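Long-range contacts in DNA topoisomerase 2-associated protein PAT1 (Saccharomyces cerevisiae, PDB 4OGP), which activates mRNA decapping and represses translation, its C-terminal ARM-repeat domain probably recruiting decapping factors such as Dcp2 and the Lsm1-7 ring: residues G138-L143 and T163-R168; L114-I119 and S155-N160. All coordinates share one frame; numbering follows the deposited sequence.

Interaction 1: residues G138-L143 and T163-R168; sequences GLLLQL and TILISR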
ATOM      1  N   GLY A 138      -1.420 -17.925  -2.866  1.00 47.54           N
ATOM      2  CA  GLY A 138      -2.856 -18.036  -2.722  1.00 44.82           C
ATOM      3  C   GLY A 138      -3.488 -16.693  -2.426  1.00 43.16           C
ATOM      4  O   GLY A 138      -4.560 -16.382  -2.922  1.00 41.91           O
ATOM      5  N   LEU A 139      -2.815 -15.889  -1.612  1.00 52.36           N
ATOM      6  CA  LEU A 139      -3.341 -14.577  -1.250  1.00 47.64           C
ATOM      7  C   LEU A 139      -3.324 -13.613  -2.435  1.00 42.55           C
ATOM      8  O   LEU A 139      -4.308 -12.920  -2.693  1.00 44.11           O
ATOM      9  CB  LEU A 139      -2.596 -14.002  -0.040  1.00 43.69           C
ATOM     10  CG  LEU A 139      -3.048 -14.614   1.291  1.00 46.87           C
ATOM     11  CD1 LEU A 139      -2.367 -13.950   2.457  1.00 46.15           C
ATOM     12  CD2 LEU A 139      -4.560 -14.526   1.439  1.00 50.41           C
ATOM     13  N   LEU A 140      -2.211 -13.580  -3.159  1.00 43.49           N
ATOM     14  CA  LEU A 140      -2.130 -12.787  -4.388  1.00 43.93           C
ATOM     15  C   LEU A 140      -3.227 -13.162  -5.379  1.00 43.92           C
ATOM     16  O   LEU A 140      -3.872 -12.299  -5.991  1.00 45.25           O
ATOM     17  CB  LEU A 140      -0.771 -12.993  -5.054  1.00 45.95           C
ATOM     18  CG  LEU A 140       0.214 -11.825  -5.092  1.00 52.27           C
ATOM     19  CD1 LEU A 140       1.373 -12.171  -6.015  1.00 47.11           C
ATOM     20  CD2 LEU A 140      -0.460 -10.534  -5.536  1.00 44.27           C
ATOM     21  N   LEU A 141      -3.427 -14.466  -5.535  1.00 44.66           N
ATOM     22  CA  LEU A 141      -4.373 -14.997  -6.505  1.00 45.05           C
ATOM     23  C   LEU A 141      -5.799 -14.633  -6.103  1.00 46.29           C
ATOM     24  O   LEU A 141      -6.623 -14.284  -6.947  1.00 47.38           O
ATOM     25  CB  LEU A 141      -4.193 -16.518  -6.632  1.00 45.85           C
ATOM     26  CG  LEU A 141      -4.791 -17.239  -7.842  1.00 51.98           C
ATOM     27  CD1 LEU A 141      -4.550 -16.456  -9.125  1.00 49.46           C
ATOM     28  CD2 LEU A 141      -4.209 -18.637  -7.958  1.00 48.02           C
ATOM     29  N   GLN A 142      -6.086 -14.702  -4.807  1.00 47.35           N
ATOM     30  CA  GLN A 142      -7.381 -14.259  -4.299  1.00 46.25           C
ATOM     31  C   GLN A 142      -7.580 -12.783  -4.596  1.00 47.89           C
ATOM     32  O   GLN A 142      -8.663 -12.364  -5.007  1.00 50.87           O
ATOM     33  CB  GLN A 142      -7.487 -14.493  -2.796  1.00 51.03           C
ATOM     34  CG  GLN A 142      -8.313 -15.700  -2.408  1.00 53.69           C
ATOM     35  CD  GLN A 142      -8.332 -15.906  -0.909  1.00 61.09           C
ATOM     36  OE1 GLN A 142      -7.612 -15.231  -0.176  1.00 56.10           O
ATOM     37  NE2 GLN A 142      -9.162 -16.837  -0.444  1.00 67.40           N
ATOM     38  N   LEU A 143      -6.523 -12.000  -4.397  1.00 46.49           N
ATOM     39  CA  LEU A 143      -6.566 -10.569  -4.678  1.00 45.39           C
ATOM     40  C   LEU A 143      -6.915 -10.307  -6.143  1.00 46.70           C
ATOM     41  O   LEU A 143      -7.835  -9.551  -6.439  1.00 46.20           O
ATOM     42  CB  LEU A 143      -5.233  -9.913  -4.323  1.00 44.26           C
ATOM     43  CG  LEU A 143      -5.272  -8.406  -4.092  1.00 42.80           C
ATOM     44  CD1 LEU A 143      -6.156  -8.095  -2.901  1.00 46.45           C
ATOM     45  CD2 LEU A 143      -3.882  -7.857  -3.877  1.00 41.76           C
ATOM     46  N   THR A 163       2.689  -4.488  -3.636  1.00 29.17           N
ATOM     47  CA  THR A 163       4.144  -4.574  -3.668  1.00 32.14           C
ATOM     48  C   THR A 163       4.690  -5.335  -2.476  1.00 34.30           C
ATOM     49  O   THR A 163       5.741  -5.934  -2.573  1.00 34.80           O
ATOM     50  CB  THR A 163       4.869  -3.228  -3.864  1.00 34.10           C
ATOM     51  OG1 THR A 163       5.713  -2.951  -2.743  1.00 36.39           O
ATOM     52  CG2 THR A 163       3.909  -2.137  -4.035  1.00 33.40           C
ATOM     53  N   ILE A 164       3.966  -5.332  -1.359  1.00 34.89           N
ATOM     54  CA  ILE A 164       4.330  -6.193  -0.238  1.00 34.46           C
ATOM     55  C   ILE A 164       4.207  -7.665  -0.620  1.00 36.23           C
ATOM     56  O   ILE A 164       5.111  -8.459  -0.354  1.00 38.06           O
ATOM     57  CB  ILE A 164       3.492  -5.886   1.019  1.00 38.77           C
ATOM     58  CG1 ILE A 164       4.230  -4.876   1.897  1.00 35.95           C
ATOM     59  CG2 ILE A 164       3.231  -7.148   1.834  1.00 40.67           C
ATOM     60  CD1 ILE A 164       3.305  -4.081   2.772  1.00 36.82           C
ATOM     61  N   LEU A 165       3.096  -8.018  -1.267  1.00 37.92           N
ATOM     62  CA  LEU A 165       2.851  -9.401  -1.656  1.00 38.48           C
ATOM     63  C   LEU A 165       3.881  -9.880  -2.663  1.00 37.13           C
ATOM     64  O   LEU A 165       4.467 -10.943  -2.482  1.00 40.56           O
ATOM     65  CB  LEU A 165       1.451  -9.580  -2.222  1.00 37.58           C
ATOM     66  CG  LEU A 165       0.279  -9.552  -1.245  1.00 42.21           C
ATOM     67  CD1 LEU A 165      -1.031  -9.673  -2.018  1.00 38.98           C
ATOM     68  CD2 LEU A 165       0.401 -10.651  -0.196  1.00 41.25           C
ATOM     69  N   ILE A 166       4.117  -9.106  -3.716  1.00 38.13           N
ATOM     70  CA  ILE A 166       5.056  -9.576  -4.738  1.00 41.77           C
ATOM     71  C   ILE A 166       6.505  -9.534  -4.249  1.00 44.05           C
ATOM     72  O   ILE A 166       7.284 -10.433  -4.551  1.00 42.66           O
ATOM     73  CB  ILE A 166       4.886  -8.896  -6.132  1.00 45.18           C
ATOM     74  CG1 ILE A 166       5.171  -7.398  -6.084  1.00 42.46           C
ATOM     75  CG2 ILE A 166       3.481  -9.158  -6.723  1.00 45.42           C
ATOM     76  CD1 ILE A 166       4.992  -6.743  -7.456  1.00 40.36           C
ATOM     77  N   SER A 167       6.859  -8.519  -3.462  1.00 42.59           N
ATOM     78  CA  SER A 167       8.219  -8.443  -2.932  1.00 42.98           C
ATOM     79  C   SER A 167       8.484  -9.574  -1.942  1.00 40.86           C
ATOM     80  O   SER A 167       9.605 -10.058  -1.849  1.00 44.33           O
ATOM     81  CB  SER A 167       8.517  -7.084  -2.298  1.00 44.09           C
ATOM     82  OG  SER A 167       8.193  -7.086  -0.920  1.00 54.12           O
ATOM     83  N   ARG A 168       7.449 -10.004  -1.225  1.00 43.86           N
ATOM     84  CA  ARG A 168       7.551 -11.166  -0.340  1.00 45.30           C
ATOM     85  C   ARG A 168       7.652 -12.459  -1.144  1.00 47.44           C
ATOM     86  O   ARG A 168       8.269 -13.431  -0.715  1.00 49.22           O
ATOM     87  CB  ARG A 168       6.339 -11.246   0.588  1.00 47.80           C
ATOM     88  CG  ARG A 168       6.484 -12.284   1.684  1.00 53.03           C
ATOM     89  CD  ARG A 168       7.581 -11.876   2.655  1.00 63.87           C
ATOM     90  NE  ARG A 168       8.025 -12.974   3.511  1.00 63.46           N
ATOM     91  CZ  ARG A 168       9.046 -12.875   4.359  1.00 67.02           C
ATOM     92  NH1 ARG A 168       9.707 -11.728   4.450  1.00 68.48           N
ATOM     93  NH2 ARG A 168       9.407 -13.911   5.113  1.00 60.80           N
TER
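L165 reaches from helix 156-170 into the side of helix 133-145, where L139, L140 and L143 receive it, and every touch across this contact is apolar. The main pair is L140 with L165: their side chains slide past each other in opposite directions, so that CD2 of L140 lies 3.7 Å from CD1 of L165 while CG of L140 rests 3.8 Å from CB of L165. The same CD1 of L165 also meets CD2 of L143, at 3.9 Å, and L139 adds a looser touch, its CB standing 4.5 Å from CD2 of L165. In L165 the CG atom is anti to the carbonyl carbon (chi1 -74°), which sends the forked end out toward the leucines. Leucine suits this place because its two methyls can serve different neighbours at once.

A second touch is made by beta-branched I166. CD1 of L140 packs 3.7 Å from its CG2 methyl, while the end of I166 leads away from helix 133-145. L140 thus spends one methyl on each of two residues in succession along the facing helix, and an alanine here would probably open a gap against L165 and I166 and take away part of the cover of W190.

Other helices complete the burial: F84 of helix 73-86 touches both L139 and L165, and W190 of helix 184-201 touches both L140 and I166. The two helix segments run roughly antiparallel, at 144°, with axes 10.3 Å apart and their nearest CA atoms, those of L140 and L165, separated by 6.6 Å. Helices packed face to face through leucine and isoleucine, with further helices closing over them, are what builds an alpha-solenoid such as the ARM-repeat fold of this domain.

Interaction 2: residues L114-I119 and S155-N160; sequences LFQMII and SKIGLN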
ATOM      1  N   LEU A 114      -4.378   5.564   8.931  1.00 31.63           N
ATOM      2  CA  LEU A 114      -4.530   4.614  10.036  1.00 30.38           C
ATOM      3  C   LEU A 114      -4.832   3.197   9.511  1.00 31.29           C
ATOM      4  O   LEU A 114      -4.276   2.202   9.982  1.00 27.16           O
ATOM      5  CB  LEU A 114      -5.653   5.062  10.963  1.00 32.60           C
ATOM      6  CG  LEU A 114      -5.848   4.231  12.232  1.00 36.87           C
ATOM      7  CD1 LEU A 114      -4.812   4.606  13.313  1.00 28.34           C
ATOM      8  CD2 LEU A 114      -7.264   4.382  12.753  1.00 33.31           C
ATOM      9  N   PHE A 115      -5.712   3.105   8.523  1.00 28.43           N
ATOM     10  CA  PHE A 115      -6.077   1.795   8.007  1.00 33.08           C
ATOM     11  C   PHE A 115      -4.884   1.093   7.397  1.00 32.09           C
ATOM     12  O   PHE A 115      -4.592  -0.056   7.718  1.00 32.45           O
ATOM     13  CB  PHE A 115      -7.171   1.861   6.945  1.00 34.12           C
ATOM     14  CG  PHE A 115      -7.558   0.509   6.435  1.00 36.37           C
ATOM     15  CD1 PHE A 115      -8.485  -0.260   7.122  1.00 36.03           C
ATOM     16  CD2 PHE A 115      -6.955  -0.025   5.304  1.00 38.14           C
ATOM     17  CE1 PHE A 115      -8.820  -1.525   6.676  1.00 37.93           C
ATOM     18  CE2 PHE A 115      -7.291  -1.286   4.856  1.00 39.16           C
ATOM     19  CZ  PHE A 115      -8.227  -2.031   5.536  1.00 38.81           C
ATOM     20  N   GLN A 116      -4.191   1.782   6.506  1.00 29.68           N
ATOM     21  CA  GLN A 116      -3.087   1.126   5.836  1.00 37.62           C
ATOM     22  C   GLN A 116      -1.904   0.895   6.782  1.00 38.03           C
ATOM     23  O   GLN A 116      -1.166  -0.073   6.627  1.00 38.06           O
ATOM     24  CB  GLN A 116      -2.682   1.864   4.564  1.00 38.50           C
ATOM     25  CG  GLN A 116      -1.865   3.086   4.772  1.00 40.58           C
ATOM     26  CD  GLN A 116      -0.745   3.169   3.770  1.00 40.32           C
ATOM     27  OE1 GLN A 116      -0.908   2.788   2.610  1.00 47.32           O
ATOM     28  NE2 GLN A 116       0.404   3.648   4.210  1.00 41.99           N
ATOM     29  N   MET A 117      -1.746   1.756   7.783  1.00 34.46           N
ATOM     30  CA  MET A 117      -0.693   1.552   8.764  1.00 34.32           C
ATOM     31  C   MET A 117      -0.933   0.268   9.551  1.00 39.86           C
ATOM     32  O   MET A 117      -0.030  -0.546   9.733  1.00 47.31           O
ATOM     33  CB  MET A 117      -0.602   2.724   9.746  1.00 41.74           C
ATOM     34  CG  MET A 117       0.396   3.813   9.374  1.00 45.41           C
ATOM     35  SD  MET A 117       0.837   4.819  10.813  1.00 64.58           S
ATOM     36  CE  MET A 117       1.489   6.296  10.041  1.00 58.97           C
ATOM     37  N   ILE A 118      -2.149   0.089  10.039  1.00 33.34           N
ATOM     38  CA  ILE A 118      -2.428  -1.072  10.862  1.00 35.45           C
ATOM     39  C   ILE A 118      -2.516  -2.339  10.027  1.00 33.99           C
ATOM     40  O   ILE A 118      -1.881  -3.341  10.342  1.00 31.06           O
ATOM     41  CB  ILE A 118      -3.712  -0.880  11.694  1.00 38.07           C
ATOM     42  CG1 ILE A 118      -3.413   0.032  12.890  1.00 37.29           C
ATOM     43  CG2 ILE A 118      -4.272  -2.233  12.143  1.00 36.75           C
ATOM     44  CD1 ILE A 118      -4.617   0.350  13.746  1.00 32.84           C
ATOM     45  N   ILE A 119      -3.295  -2.283   8.955  1.00 37.47           N
ATOM     46  CA  ILE A 119      -3.540  -3.459   8.128  1.00 37.29           C
ATOM     47  C   ILE A 119      -2.259  -3.999   7.500  1.00 38.66           C
ATOM     48  O   ILE A 119      -1.996  -5.201   7.542  1.00 39.47           O
ATOM     49  CB  ILE A 119      -4.628  -3.178   7.056  1.00 41.34           C
ATOM     50  CG1 ILE A 119      -5.929  -3.867   7.446  1.00 46.64           C
ATOM     51  CG2 ILE A 119      -4.199  -3.645   5.675  1.00 45.88           C
ATOM     52  CD1 ILE A 119      -5.780  -5.364   7.573  1.00 45.05           C
ATOM     53  N   SER A 155      -5.347   3.354  -5.219  1.00 28.92           N
ATOM     54  CA  SER A 155      -5.166   3.675  -3.810  1.00 29.73           C
ATOM     55  C   SER A 155      -3.777   3.301  -3.313  1.00 29.16           C
ATOM     56  O   SER A 155      -3.219   2.267  -3.678  1.00 27.76           O
ATOM     57  CB  SER A 155      -6.236   2.987  -2.965  1.00 30.92           C
ATOM     58  OG  SER A 155      -5.981   1.602  -2.860  1.00 36.60           O
ATOM     59  N   LYS A 156      -3.225   4.151  -2.456  1.00 33.68           N
ATOM     60  CA  LYS A 156      -1.922   3.899  -1.846  1.00 31.58           C
ATOM     61  C   LYS A 156      -1.937   2.553  -1.145  1.00 31.89           C
ATOM     62  O   LYS A 156      -0.963   1.792  -1.177  1.00 34.06           O
ATOM     63  CB  LYS A 156      -1.603   5.013  -0.851  1.00 30.17           C
ATOM     64  CG  LYS A 156      -0.315   4.831  -0.082  1.00 37.68           C
ATOM     65  CD  LYS A 156       0.144   6.155   0.510  1.00 35.14           C
ATOM     66  CE  LYS A 156       1.250   5.946   1.547  1.00 43.54           C
ATOM     67  NZ  LYS A 156       2.462   5.232   1.052  1.00 35.15           N
ATOM     68  N   ILE A 157      -3.078   2.254  -0.544  1.00 29.01           N
ATOM     69  CA  ILE A 157      -3.258   1.028   0.212  1.00 34.31           C
ATOM     70  C   ILE A 157      -3.186  -0.193  -0.703  1.00 30.64           C
ATOM     71  O   ILE A 157      -2.473  -1.146  -0.415  1.00 26.79           O
ATOM     72  CB  ILE A 157      -4.617   1.050   0.975  1.00 30.07           C
ATOM     73  CG1 ILE A 157      -4.726   2.351   1.792  1.00 41.02           C
ATOM     74  CG2 ILE A 157      -4.761  -0.205   1.819  1.00 31.34           C
ATOM     75  CD1 ILE A 157      -5.832   2.375   2.882  1.00 39.26           C
ATOM     76  N   GLY A 158      -3.932  -0.160  -1.808  1.00 31.07           N
ATOM     77  CA  GLY A 158      -3.908  -1.264  -2.758  1.00 29.89           C
ATOM     78  C   GLY A 158      -2.543  -1.434  -3.396  1.00 26.38           C
ATOM     79  O   GLY A 158      -2.012  -2.540  -3.482  1.00 31.85           O
ATOM     80  N   LEU A 159      -1.961  -0.329  -3.832  1.00 28.60           N
ATOM     81  CA  LEU A 159      -0.613  -0.362  -4.396  1.00 31.68           C
ATOM     82  C   LEU A 159       0.375  -0.981  -3.410  1.00 33.79           C
ATOM     83  O   LEU A 159       1.063  -1.951  -3.736  1.00 31.91           O
ATOM     84  CB  LEU A 159      -0.153   1.049  -4.764  1.00 33.99           C
ATOM     85  CG  LEU A 159       0.491   1.302  -6.124  1.00 34.97           C
ATOM     86  CD1 LEU A 159      -0.044   0.365  -7.177  1.00 29.68           C
ATOM     87  CD2 LEU A 159       0.217   2.736  -6.523  1.00 37.88           C
ATOM     88  N   ASN A 160       0.431  -0.438  -2.199  1.00 29.05           N
ATOM     89  CA  ASN A 160       1.359  -0.959  -1.192  1.00 30.81           C
ATOM     90  C   ASN A 160       1.147  -2.426  -0.891  1.00 26.33           C
ATOM     91  O   ASN A 160       2.103  -3.169  -0.717  1.00 32.58           O
ATOM     92  CB  ASN A 160       1.270  -0.157   0.100  1.00 30.24           C
ATOM     93  CG  ASN A 160       1.828   1.228  -0.049  1.00 37.38           C
ATOM     94  OD1 ASN A 160       2.734   1.456  -0.841  1.00 38.34           O
ATOM     95  ND2 ASN A 160       1.283   2.172   0.710  1.00 40.20           N
TER
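Helix segments 114-119 and 156-160 run nearly parallel, their directions 22° apart, and the backbones come closest at Q116 and I157, whose CA atoms are 5.6 Å apart. Helices 106-127 and 156-170 pack here as neighbours in the helical stack of the ARM-repeat fold, with helix 133-145 and the short helix 149-153 between them in sequence. The apolar half of the contact belongs to I157. Its CD1 methyl lies 3.6 Å from CD2 of the F115 ring, the two side chains crossing at about a right angle, while its CG1 presses against CB of Q116 at 3.5 Å. Isoleucine fits because its branches spread over both residues; I61 and I92 also pack on F115.

The polar half belongs to Q116. With CG between the backbone N and the carbonyl carbon and a bend at chi2, its amide turns across the start of helix 156-170. The aliphatic chain of K156 runs past this amide, CG lying 3.4 Å from OE1 of Q116, and K156 also makes a cation-pi contact with Y231. A long, flexible lysine can thus give methylene cover to one residue and its charge to another.

S155 is the N-cap of helix 156-170, and its OG accepts from N of G158 at 2.9 Å, satisfying an N-H of the first turn. Across the contact, ND2 of N160 donates to OE1 of Q116 over 3.0 Å; the donor meets a lone pair in the carbonyl plane, although the N-H...O angle of 143° is bent and the two amide planes are turned 56° apart.

In the fold
Both interactions use helix 156-170, interaction 2 its first turn and interaction 1 the part that follows, so one helix packs against helix 106-127 and helix 133-145, which are themselves consecutive in the chain. The centres of the two contacts lie about 14 Å apart. Interaction 1 is wholly buried, and its chemistry is correspondingly uniform: aliphatic side chains alone meet between roughly antiparallel helices. Interaction 2, between nearly parallel segments, is only partly buried although it sits nearer the centre of the chain; there an apolar side gives way to amides and a lysine. Because they share helix 156-170, the two contacts tie three helices of the ARM-repeat stack together, and their segments alternate along the chain.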